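Local coordinates for protein Xyn30D (Paenibacillus barcinonensis, PDB 4QB6) that probably hydrolyses beta-1,4-linked xylan, and through the attached family 35 carbohydrate-binding module described here binds glucuronic acid with the help of calcium, at residues 63-68 / 126-131. Numbering follows the deposited sequence.
Sequences SGYVNF and STWGEK. With CA (calcium ion), chain C; CA (calcium ion), chain D; GCU (alpha-D-glucopyranuronic acid), chain B.
Tyr65 meets Trp128 in the beta-sandwich of this carbohydrate-binding module, where the two-stranded sheet 51-54/65-68 packs through Tyr65 against strand 128-137, an outermost strand of the four-stranded sheet. The CA atoms of Tyr65 and Trp128 lie 10.8 Å apart and no hydrogen bond joins the two segments, so the contact rests on these two side chains. The indole presents the outer edge of its six-membered ring: CH2 of Trp128 lies 3.6 Å from CG of Tyr65, and the phenol carbon CD2 of Tyr65 is 3.9 Å from CZ2 of Trp128. With planes at 57° and centroids 5.3 Å apart, the rings sit obliquely. Tyr65 reaches this position with CG lodged between its backbone N and carbonyl carbon (chi1 57°). Each ring also has a polar partner outside the two segments: Trp128 NE1 donates to Pro58 O, and the Tyr65 hydroxyl partners Tyr57, a residue of the glucuronate pocket. Two calcium ions lie near the strand: one takes Gly64 O, just before it, and another Asn67 OD1 and Phe68 O, within it. Asn67 has CG anti to the backbone N (chi1 180°), and its ND2 hydrogen-bonds to Glu54 OE1; OD1 of Asn67 ligates, at 2.4 Å, the same calcium ion that glucuronate O4 reaches at 2.5 Å.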
loop_
_atom_site.group_PDB
_atom_site.type_symbol
_atom_site.label_atom_id
_atom_site.label_comp_id
_atom_site.label_asym_id
_atom_site.label_seq_id
_atom_site.Cartn_x
_atom_site.Cartn_y
_atom_site.Cartn_z
ATOM N N SER A 63 8.339 6.303 10.633
ATOM C CA SER A 63 8.824 7.660 10.504
ATOM C C SER A 63 7.955 8.584 9.669
ATOM O O SER A 63 8.230 9.771 9.563
ATOM C CB SER A 63 10.241 7.653 9.940
ATOM O OG SER A 63 10.258 7.044 8.669
ATOM N N GLY A 64 6.892 8.052 9.052
ATOM C CA GLY A 64 6.007 8.880 8.264
ATOM C C GLY A 64 5.019 8.050 7.483
ATOM O O GLY A 64 4.663 6.969 7.890
ATOM N N TYR A 65 4.589 8.621 6.361
ATOM C CA TYR A 65 3.689 7.949 5.432
ATOM C C TYR A 65 4.034 8.443 4.056
ATOM O O TYR A 65 4.808 9.396 3.893
ATOM C CB TYR A 65 2.207 8.201 5.782
ATOM C CG TYR A 65 1.845 9.655 5.833
ATOM C CD1 TYR A 65 1.474 10.347 4.698
ATOM C CD2 TYR A 65 1.873 10.364 7.033
ATOM C CE1 TYR A 65 1.186 11.689 4.730
ATOM C CE2 TYR A 65 1.571 11.702 7.091
ATOM C CZ TYR A 65 1.218 12.366 5.931
ATOM O OH TYR A 65 0.938 13.717 6.013
ATOM N N VAL A 66 3.453 7.807 3.046
ATOM C CA VAL A 66 3.720 8.218 1.652
ATOM C C VAL A 66 2.508 8.939 1.091
ATOM O O VAL A 66 1.368 8.453 1.215
ATOM C CB VAL A 66 4.097 7.020 0.793
ATOM C CG1 VAL A 66 4.187 7.426 -0.671
ATOM C CG2 VAL A 66 5.404 6.431 1.281
ATOM N N ASN A 67 2.759 10.069 0.448
ATOM C CA ASN A 67 1.775 10.826 -0.249
ATOM C C ASN A 67 1.989 10.632 -1.743
ATOM O O ASN A 67 3.057 10.980 -2.269
ATOM C CB ASN A 67 1.951 12.297 0.159
ATOM C CG ASN A 67 0.979 13.195 -0.515
ATOM O OD1 ASN A 67 0.238 12.770 -1.374
ATOM N ND2 ASN A 67 0.983 14.471 -0.157
ATOM N N PHE A 68 1.040 10.010 -2.442
ATOM C CA PHE A 68 1.098 9.931 -3.915
ATOM C C PHE A 68 0.877 11.309 -4.483
ATOM O O PHE A 68 -0.049 11.974 -4.100
ATOM C CB PHE A 68 0.000 9.004 -4.460
ATOM C CG PHE A 68 0.074 7.552 -4.025
ATOM C CD1 PHE A 68 0.765 6.608 -4.787
ATOM C CD2 PHE A 68 -0.629 7.110 -2.899
ATOM C CE1 PHE A 68 0.733 5.285 -4.437
ATOM C CE2 PHE A 68 -0.625 5.767 -2.565
ATOM C CZ PHE A 68 0.066 4.865 -3.317
ATOM N N SER A 126 -6.231 12.509 9.016
ATOM C CA SER A 126 -5.665 11.891 10.228
ATOM C C SER A 126 -6.528 10.773 10.798
ATOM O O SER A 126 -6.317 10.339 11.924
ATOM C CB SER A 126 -5.261 12.925 11.281
ATOM O OG SER A 126 -6.370 13.514 11.925
ATOM N N THR A 127 -7.456 10.263 9.995
ATOM C CA THR A 127 -8.161 9.020 10.323
ATOM C C THR A 127 -7.502 7.923 9.501
ATOM O O THR A 127 -7.617 7.888 8.259
ATOM C CB THR A 127 -9.648 9.047 10.030
ATOM O OG1 THR A 127 -10.224 10.078 10.847
ATOM C CG2 THR A 127 -10.292 7.708 10.342
ATOM N N TRP A 128 -6.824 7.021 10.179
ATOM C CA TRP A 128 -6.108 5.925 9.548
ATOM C C TRP A 128 -6.971 4.697 9.584
ATOM O O TRP A 128 -7.228 4.139 10.660
ATOM C CB TRP A 128 -4.778 5.695 10.252
ATOM C CG TRP A 128 -3.891 6.889 10.166
ATOM C CD1 TRP A 128 -3.790 7.886 11.082
ATOM C CD2 TRP A 128 -3.033 7.262 9.073
ATOM N NE1 TRP A 128 -2.898 8.834 10.640
ATOM C CE2 TRP A 128 -2.406 8.469 9.414
ATOM C CE3 TRP A 128 -2.706 6.662 7.847
ATOM C CZ2 TRP A 128 -1.518 9.109 8.567
ATOM C CZ3 TRP A 128 -1.843 7.312 7.008
ATOM C CH2 TRP A 128 -1.234 8.490 7.385
ATOM N N GLY A 129 -7.469 4.301 8.426
ATOM C CA GLY A 129 -8.273 3.109 8.283
ATOM C C GLY A 129 -7.479 1.964 7.729
ATOM O O GLY A 129 -6.280 2.076 7.441
ATOM N N GLU A 130 -8.137 0.846 7.548
ATOM C CA GLU A 130 -7.520 -0.372 7.054
ATOM C C GLU A 130 -8.318 -0.948 5.920
ATOM O O GLU A 130 -9.561 -0.861 5.896
ATOM C CB GLU A 130 -7.371 -1.396 8.202
ATOM C CG GLU A 130 -6.342 -0.933 9.234
ATOM C CD GLU A 130 -6.122 -1.847 10.429
ATOM O OE1 GLU A 130 -6.969 -2.719 10.684
ATOM O OE2 GLU A 130 -5.096 -1.640 11.121
ATOM N N LYS A 131 -7.619 -1.543 4.984
ATOM C CA LYS A 131 -8.244 -2.290 3.906
ATOM C C LYS A 131 -7.434 -3.513 3.684
ATOM O O LYS A 131 -6.188 -3.433 3.572
ATOM C CB LYS A 131 -8.260 -1.473 2.644
ATOM C CG LYS A 131 -8.713 -2.254 1.430
ATOM C CD LYS A 131 -8.614 -1.397 0.188
ATOM C CE LYS A 131 -8.630 -2.242 -1.056
ATOM N NZ LYS A 131 -9.972 -2.788 -1.290
HETATM CA CA CA C . -1.733 12.873 -2.664
HETATM CA CA CA D . 4.553 4.614 8.161
HETATM C C1 GCU B . -3.837 17.305 0.690
HETATM C C2 GCU B . -3.125 16.575 1.799
HETATM C C3 GCU B . -2.229 15.477 1.270
HETATM C C4 GCU B . -3.063 14.548 0.291
HETATM C C5 GCU B . -3.650 15.417 -0.804
HETATM C C6 GCU B . -4.450 14.657 -1.779
HETATM O O2 GCU B . -2.424 17.522 2.647
HETATM O O3 GCU B . -1.656 14.649 2.277
HETATM O O4 GCU B . -2.148 13.621 -0.331
HETATM O O5 GCU B . -4.484 16.344 -0.142
HETATM O O6A GCU B . -3.920 13.707 -2.374
HETATM O O6B GCU B . -5.615 14.969 -1.991
HETATM O O HOH W 1 -1.892 10.713 -1.500
HETATM O O HOH W 2 -0.851 15.083 -3.040
#